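Local coordinates for protein tRNA(Phe) 7-((3-amino-3-carboxypropyl)-4-demethylwyosine(37)-N(4))-methyltransferase 1 (Pyrococcus horikoshii, PDB 2IT2) that probably methylates N-4 of a 4-demethylwyosine derivative at position 37 of tRNA(Phe), using S-adenosyl-L-methionine as methyl donor, at residues S133-K136 with K142-V145; V110-K113 with D117-K120; E30-I35 with K77-V82. All blocks are in the same frame, centred on the assembly; numbering follows the deposited sequence.

Contact 1: S133-K136 with K142-V145; sequences SNIK and KLIV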
loop_
_atom_site.group_PDB
_atom_site.type_symbol
_atom_site.label_atom_id
_atom_site.label_comp_id
_atom_site.label_asym_id
_atom_site.label_seq_id
_atom_site.Cartn_x
_atom_site.Cartn_y
_atom_site.Cartn_z
ATOM N N SER B 133 3.567 -7.597 0.411
ATOM C CA SER B 133 3.008 -8.741 -0.286
ATOM C C SER B 133 1.999 -9.444 0.617
ATOM O O SER B 133 2.201 -9.533 1.837
ATOM C CB SER B 133 4.126 -9.696 -0.709
ATOM O OG SER B 133 5.029 -9.045 -1.602
ATOM N N ASN B 134 0.925 -9.957 0.026
ATOM C CA ASN B 134 -0.108 -10.610 0.828
ATOM C C ASN B 134 -1.124 -11.343 -0.039
ATOM O O ASN B 134 -0.934 -11.470 -1.239
ATOM C CB ASN B 134 -0.823 -9.545 1.665
ATOM C CG ASN B 134 -1.209 -8.325 0.845
ATOM O OD1 ASN B 134 -1.893 -8.436 -0.175
ATOM N ND2 ASN B 134 -0.766 -7.148 1.287
ATOM N N ILE B 135 -2.189 -11.860 0.571
ATOM C CA ILE B 135 -3.226 -12.519 -0.206
ATOM C C ILE B 135 -4.303 -11.463 -0.388
ATOM O O ILE B 135 -4.978 -11.083 0.565
ATOM C CB ILE B 135 -3.791 -13.739 0.522
ATOM C CG1 ILE B 135 -2.702 -14.820 0.588
ATOM C CG2 ILE B 135 -5.060 -14.211 -0.181
ATOM C CD1 ILE B 135 -3.043 -16.001 1.472
ATOM N N LYS B 136 -4.433 -10.978 -1.619
ATOM C CA LYS B 136 -5.373 -9.915 -1.981
ATOM C C LYS B 136 -6.816 -10.377 -2.026
ATOM O O LYS B 136 -7.721 -9.693 -1.547
ATOM C CB LYS B 136 -4.977 -9.336 -3.358
ATOM C CG LYS B 136 -5.891 -8.237 -3.923
ATOM C CD LYS B 136 -5.556 -7.931 -5.387
ATOM C CE LYS B 136 -6.449 -6.836 -5.950
ATOM N NZ LYS B 136 -6.324 -5.559 -5.197
ATOM N N LYS B 142 -10.393 -18.110 -8.132
ATOM C CA LYS B 142 -8.960 -18.115 -7.877
ATOM C C LYS B 142 -8.573 -17.418 -6.578
ATOM O O LYS B 142 -9.391 -16.754 -5.938
ATOM C CB LYS B 142 -8.227 -17.452 -9.062
ATOM C CG LYS B 142 -8.719 -16.053 -9.429
ATOM C CD LYS B 142 -8.189 -15.601 -10.790
ATOM C CE LYS B 142 -8.805 -14.272 -11.204
ATOM N NZ LYS B 142 -8.461 -13.905 -12.605
ATOM N N LEU B 143 -7.319 -17.616 -6.184
ATOM C CA LEU B 143 -6.748 -16.977 -5.003
ATOM C C LEU B 143 -5.600 -16.139 -5.560
ATOM O O LEU B 143 -4.672 -16.686 -6.156
ATOM C CB LEU B 143 -6.189 -18.018 -4.028
ATOM C CG LEU B 143 -5.583 -17.487 -2.717
ATOM C CD1 LEU B 143 -5.448 -18.655 -1.762
ATOM C CD2 LEU B 143 -4.231 -16.833 -2.920
ATOM N N ILE B 144 -5.656 -14.826 -5.358
ATOM C CA ILE B 144 -4.611 -13.942 -5.873
ATOM C C ILE B 144 -3.706 -13.430 -4.772
ATOM O O ILE B 144 -4.168 -12.975 -3.720
ATOM C CB ILE B 144 -5.216 -12.700 -6.619
ATOM C CG1 ILE B 144 -6.043 -13.149 -7.832
ATOM C CG2 ILE B 144 -4.103 -11.732 -7.056
ATOM C CD1 ILE B 144 -5.268 -13.907 -8.876
ATOM N N VAL B 145 -2.411 -13.557 -5.033
ATOM C CA VAL B 145 -1.361 -13.058 -4.164
ATOM C C VAL B 145 -0.887 -11.768 -4.850
ATOM O O VAL B 145 -0.726 -11.732 -6.076
ATOM C CB VAL B 145 -0.172 -14.032 -4.105
ATOM C CG1 VAL B 145 1.045 -13.329 -3.540
ATOM C CG2 VAL B 145 -0.536 -15.233 -3.243
#
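Ile135 turns CG1 anti to its carbonyl carbon (chi1 -68°), which puts CG2 opposite the backbone N, while Leu143, diagonally across the hairpin, swings CG anti to the N (chi1 -179°). The two side chains slant across one another, and Ile135 CG2 lies 3.9 Å from Leu143 CD2. On the same sheet face Ile135 and Val145 form an antiparallel non-hydrogen-bonded pair, their CA atoms 4.4 Å apart and Ile135 CG1 4.4 Å from Val145 CG2. The beta-branched Ile135 and Val145 favour extended backbones, and Leu143 adds apolar filling to the buried face.

The backbone contributes one hydrogen bond, from Lys136 N to Ile144 O (2.9 Å). At 132° it is clearly bent at the hydrogen. Next to it, Val145 CA makes a CA-H...O contact of 3.4 Å with Asn134 O. Lys136 lays its aliphatic part beside Ile144, leaving its amine for a long, weak ion pair with Glu146.

Strands 134-138 and 143-148 make a beta hairpin. At the dimer interface Ile135 forms backbone hydrogen bonds with the second subunit, and Asn134 and Ile135 pack on their counterparts there. Helix 115-127 covers Ile135, Leu143 and Val145 through Leu115 and Ala118; strand 98-112 flanks 143-148.

Contact 2: V110-K113 with D117-K120; sequences VGAK and DAVK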
loop_
_atom_site.group_PDB
_atom_site.type_symbol
_atom_site.label_atom_id
_atom_site.label_comp_id
_atom_site.label_asym_id
_atom_site.label_seq_id
_atom_site.Cartn_x
_atom_site.Cartn_y
_atom_site.Cartn_z
ATOM N N VAL B 110 -0.468 -12.757 -8.691
ATOM C CA VAL B 110 -0.204 -14.167 -8.953
ATOM C C VAL B 110 -1.273 -15.118 -8.394
ATOM O O VAL B 110 -1.619 -15.060 -7.216
ATOM C CB VAL B 110 1.176 -14.576 -8.368
ATOM C CG1 VAL B 110 1.488 -16.001 -8.751
ATOM C CG2 VAL B 110 2.297 -13.661 -8.880
ATOM N N GLY B 111 -1.799 -15.996 -9.242
ATOM C CA GLY B 111 -2.794 -16.945 -8.767
ATOM C C GLY B 111 -2.068 -18.143 -8.167
ATOM O O GLY B 111 -0.996 -18.500 -8.633
ATOM N N ALA B 112 -2.642 -18.744 -7.125
ATOM C CA ALA B 112 -2.030 -19.903 -6.465
ATOM C C ALA B 112 -3.012 -21.062 -6.376
ATOM O O ALA B 112 -4.211 -20.860 -6.204
ATOM C CB ALA B 112 -1.544 -19.519 -5.056
ATOM N N LYS B 113 -2.494 -22.282 -6.475
ATOM C CA LYS B 113 -3.358 -23.452 -6.421
ATOM C C LYS B 113 -3.963 -23.772 -5.042
ATOM O O LYS B 113 -5.095 -24.261 -4.960
ATOM C CB LYS B 113 -2.599 -24.667 -6.952
ATOM C CG LYS B 113 -3.446 -25.917 -7.035
ATOM C CD LYS B 113 -2.674 -27.040 -7.682
ATOM C CE LYS B 113 -3.542 -28.280 -7.821
ATOM N NZ LYS B 113 -2.825 -29.382 -8.520
ATOM N N ASP B 117 0.332 -22.769 -0.920
ATOM C CA ASP B 117 1.198 -22.277 -1.992
ATOM C C ASP B 117 1.236 -20.761 -1.934
ATOM O O ASP B 117 2.288 -20.161 -2.097
ATOM C CB ASP B 117 0.702 -22.724 -3.375
ATOM C CG ASP B 117 0.807 -24.219 -3.578
ATOM O OD1 ASP B 117 1.840 -24.797 -3.174
ATOM O OD2 ASP B 117 -0.136 -24.812 -4.146
ATOM N N ALA B 118 0.083 -20.149 -1.687
ATOM C CA ALA B 118 0.023 -18.696 -1.607
ATOM C C ALA B 118 0.889 -18.157 -0.475
ATOM O O ALA B 118 1.656 -17.214 -0.663
ATOM C CB ALA B 118 -1.405 -18.252 -1.421
ATOM N N VAL B 119 0.770 -18.742 0.712
ATOM C CA VAL B 119 1.568 -18.272 1.841
ATOM C C VAL B 119 3.068 -18.460 1.602
ATOM O O VAL B 119 3.881 -17.631 2.018
ATOM C CB VAL B 119 1.155 -18.992 3.130
ATOM C CG1 VAL B 119 2.061 -18.582 4.285
ATOM C CG2 VAL B 119 -0.281 -18.660 3.443
ATOM N N LYS B 120 3.441 -19.553 0.943
ATOM C CA LYS B 120 4.844 -19.778 0.643
ATOM C C LYS B 120 5.374 -18.661 -0.252
ATOM O O LYS B 120 6.478 -18.176 -0.044
ATOM C CB LYS B 120 5.038 -21.108 -0.071
ATOM C CG LYS B 120 4.923 -22.303 0.832
ATOM C CD LYS B 120 5.040 -23.583 0.026
ATOM C CE LYS B 120 6.345 -23.647 -0.771
ATOM N NZ LYS B 120 7.555 -23.546 0.091
#
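Ala112 CB against Ala118 CB, 3.9 Å apart, is the apolar centre of this junction. Ala112 points its methyl at the first turns of the helix. The same methyl lies 3.8 Å from Ala118 N and 4.3 Å from Asp117 CB, so it meets backbone as well as side chain. Alanine fits both positions: a single methyl on each side lets strand and helix come close, with the CA atoms of Ala112 and Ala118 only 5.4 Å apart.

No hydrogen bond crosses between 110-113 and 117-120. Asp117 sets CG anti to its carbonyl carbon (chi1 -67°), and from there its OD2 reaches back to within 3.7 Å of Lys113 CB; across this contact it merely touches, and its hydrogen bond is made with a residue adjoining the segments. The lysine runs on, fully extended, so that Lys113 NZ ends 6.9 Å from Asp117 OD2. The opposite charges can attract only weakly at this range, and there is no salt bridge.

Polar groups find partners nearby: Thr114 OG1 accepts a hydrogen bond from Asp117 N, the bond of a threonine N-cap, and Tyr48 OH bonds to Asp117 O. The arrangement is a tight beta-alpha connection, in which strand 98-112 passes through a short turn into helix 115-127 and the helix folds back over the sheet.

Contact 3: E30-I35 with K77-V82; sequences EVDEDI and KWHREV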
loop_
_atom_site.group_PDB
_atom_site.type_symbol
_atom_site.label_atom_id
_atom_site.label_comp_id
_atom_site.label_asym_id
_atom_site.label_seq_id
_atom_site.Cartn_x
_atom_site.Cartn_y
_atom_site.Cartn_z
ATOM N N GLU B 30 2.450 -5.296 -25.036
ATOM C CA GLU B 30 1.793 -4.554 -23.950
ATOM C C GLU B 30 2.371 -4.831 -22.559
ATOM O O GLU B 30 1.957 -4.210 -21.583
ATOM C CB GLU B 30 0.293 -4.871 -23.929
ATOM C CG GLU B 30 -0.435 -4.526 -25.222
ATOM C CD GLU B 30 -1.827 -5.128 -25.290
ATOM O OE1 GLU B 30 -2.108 -6.064 -24.513
ATOM O OE2 GLU B 30 -2.633 -4.675 -26.130
ATOM N N VAL B 31 3.324 -5.752 -22.463
ATOM C CA VAL B 31 3.916 -6.074 -21.165
ATOM C C VAL B 31 5.225 -5.322 -20.939
ATOM O O VAL B 31 6.037 -5.200 -21.849
ATOM C CB VAL B 31 4.184 -7.591 -21.052
ATOM C CG1 VAL B 31 4.704 -7.931 -19.658
ATOM C CG2 VAL B 31 2.903 -8.364 -21.356
ATOM N N ASP B 32 5.421 -4.803 -19.729
ATOM C CA ASP B 32 6.660 -4.095 -19.413
ATOM C C ASP B 32 7.791 -5.109 -19.601
ATOM O O ASP B 32 7.915 -6.058 -18.835
ATOM C CB ASP B 32 6.634 -3.580 -17.968
ATOM C CG ASP B 32 5.496 -2.606 -17.716
ATOM O OD1 ASP B 32 5.327 -1.673 -18.532
ATOM O OD2 ASP B 32 4.775 -2.764 -16.705
ATOM N N GLU B 33 8.613 -4.904 -20.628
ATOM C CA GLU B 33 9.703 -5.828 -20.938
ATOM C C GLU B 33 10.621 -6.181 -19.775
ATOM O O GLU B 33 11.162 -7.285 -19.720
ATOM C CB GLU B 33 10.554 -5.282 -22.082
ATOM C CG GLU B 33 11.142 -3.917 -21.802
ATOM C CD GLU B 33 10.329 -2.810 -22.429
ATOM O OE1 GLU B 33 9.103 -2.785 -22.210
ATOM O OE2 GLU B 33 10.911 -1.967 -23.145
ATOM N N ASP B 34 10.806 -5.239 -18.859
ATOM C CA ASP B 34 11.663 -5.444 -17.694
ATOM C C ASP B 34 11.345 -6.721 -16.919
ATOM O O ASP B 34 12.256 -7.420 -16.474
ATOM C CB ASP B 34 11.534 -4.249 -16.744
ATOM C CG ASP B 34 12.580 -4.256 -15.639
ATOM O OD1 ASP B 34 12.655 -5.237 -14.866
ATOM O OD2 ASP B 34 13.334 -3.265 -15.546
ATOM N N ILE B 35 10.059 -7.021 -16.758
ATOM C CA ILE B 35 9.643 -8.193 -15.997
ATOM C C ILE B 35 9.152 -9.377 -16.808
ATOM O O ILE B 35 8.605 -10.324 -16.243
ATOM C CB ILE B 35 8.547 -7.834 -14.982
ATOM C CG1 ILE B 35 7.324 -7.260 -15.709
ATOM C CG2 ILE B 35 9.107 -6.868 -13.957
ATOM C CD1 ILE B 35 6.161 -6.928 -14.795
ATOM N N LYS B 77 4.934 9.407 -18.390
ATOM C CA LYS B 77 4.851 8.120 -17.697
ATOM C C LYS B 77 6.023 7.252 -18.140
ATOM O O LYS B 77 6.181 6.963 -19.325
ATOM C CB LYS B 77 3.509 7.438 -18.017
ATOM C CG LYS B 77 3.232 6.140 -17.252
ATOM C CD LYS B 77 1.767 5.703 -17.385
ATOM C CE LYS B 77 1.357 5.460 -18.831
ATOM N NZ LYS B 77 -0.090 5.105 -18.943
ATOM N N TRP B 78 6.848 6.838 -17.187
ATOM C CA TRP B 78 8.016 6.025 -17.480
ATOM C C TRP B 78 8.119 4.837 -16.526
ATOM O O TRP B 78 7.849 4.928 -15.336
ATOM C CB TRP B 78 9.257 6.903 -17.322
ATOM C CG TRP B 78 9.090 8.170 -18.066
ATOM C CD1 TRP B 78 9.362 8.387 -19.433
ATOM C CD2 TRP B 78 8.713 9.451 -17.508
ATOM N NE1 TRP B 78 9.197 9.686 -19.795
ATOM C CE2 TRP B 78 8.784 10.398 -18.560
ATOM C CE3 TRP B 78 8.341 9.869 -16.235
ATOM C CZ2 TRP B 78 8.477 11.725 -18.316
ATOM C CZ3 TRP B 78 8.035 11.198 -15.991
ATOM C CH2 TRP B 78 8.110 12.131 -17.041
ATOM N N HIS B 79 8.479 3.675 -17.100
ATOM C CA HIS B 79 8.840 2.608 -16.182
ATOM C C HIS B 79 10.339 2.322 -16.236
ATOM O O HIS B 79 10.794 1.210 -16.004
ATOM C CB HIS B 79 8.056 1.355 -16.575
ATOM C CG HIS B 79 8.533 0.863 -17.917
ATOM N ND1 HIS B 79 9.731 0.258 -18.106
ATOM C CD2 HIS B 79 7.869 0.924 -19.147
ATOM C CE1 HIS B 79 9.785 -0.041 -19.418
ATOM N NE2 HIS B 79 8.684 0.346 -20.066
ATOM N N ARG B 80 11.060 3.416 -16.545
ATOM C CA ARG B 80 12.511 3.418 -16.470
ATOM C C ARG B 80 13.011 4.575 -15.610
ATOM O O ARG B 80 12.293 5.523 -15.319
ATOM C CB ARG B 80 13.062 3.550 -17.890
ATOM C CG ARG B 80 13.089 2.212 -18.630
ATOM C CD ARG B 80 13.856 2.302 -19.954
ATOM N NE ARG B 80 13.746 1.046 -20.700
ATOM C CZ ARG B 80 12.774 0.959 -21.627
ATOM N NH1 ARG B 80 11.966 1.985 -21.839
ATOM N NH2 ARG B 80 12.633 -0.165 -22.336
ATOM N N GLU B 81 14.301 4.662 -15.312
ATOM C CA GLU B 81 14.837 5.868 -14.696
ATOM C C GLU B 81 14.724 6.987 -15.727
ATOM O O GLU B 81 14.772 6.740 -16.933
ATOM C CB GLU B 81 16.293 5.664 -14.305
ATOM C CG GLU B 81 16.497 4.507 -13.359
ATOM C CD GLU B 81 17.950 4.281 -13.033
ATOM O OE1 GLU B 81 18.539 5.115 -12.313
ATOM O OE2 GLU B 81 18.500 3.266 -13.509
ATOM N N VAL B 82 14.585 8.219 -15.252
ATOM C CA VAL B 82 14.417 9.354 -16.147
ATOM C C VAL B 82 15.498 10.424 -16.048
ATOM O O VAL B 82 16.318 10.440 -15.132
ATOM C CB VAL B 82 13.041 10.031 -15.908
ATOM C CG1 VAL B 82 11.913 9.028 -16.121
ATOM C CG2 VAL B 82 12.985 10.600 -14.492
#
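Glu33 and Arg80 meet through a salt bridge, Glu33 OE2 lying 2.6 Å from Arg80 NH2. The oxygen approaches the guanidinium at its edge, near its plane, but the carboxylate itself is turned 75° from that plane. With only 117° at the hydrogen, the hydrogen bond within the pair is weak. Both residues are exposed and both touch a crystal neighbour, so this is the loose, solvent side of the contact; long, charged side chains suit it because they can reach across the surface while staying hydrated.

The closer packing is around His79. Chi1 of 67° places its CG between the backbone N and the carbonyl carbon, directing the ring at the loop 30-35. Asp32 OD1 and Glu33 OE1 both come obliquely to the ring. Roughly across the ring from Asp32, it is Arg80 that adjoins the imidazole, and the His79 ring lies over one face of the Arg80 guanidinium. Replacing the ring by an alanine is likely to open a gap where it lies beside Asp32 and Glu33, and to leave one face of the guanidinium without its cover, held chiefly by the weak bond to Glu33.

Asp32 is held by Ser55 N, which bonds its OD2, and Lys185 of helix 167-194 binds both Asp34 OD2 and His79 O. The arrangement is a loop-to-loop surface contact, in which the connection between helices 11-27 and 36-43 meets the chain leaving strand 73-78.

Overall arrangement
Contact 1 is buried and contact 2 partly buried beside it, their centres about 7 Å apart, whereas contact 3 lies at the surface on the opposite side of the chain's centre, about 23 and 26 Å from them between centres. Contacts 1 and 2 are joined directly: strands 98-112 and 143-148 are neighbours in the sheet, with probable hydrogen bonds between Val145 N and Val110 O and between Ala112 N and Leu143 O. Chemistry follows place. Contact 1 combines strand pairing with branched aliphatic side chains, contact 2 fits helix to strand through small methyls, and contact 3 relies on charged and polar groups. All three reach the same antiparallel sheet, contact 3 through the end of strand 73-78.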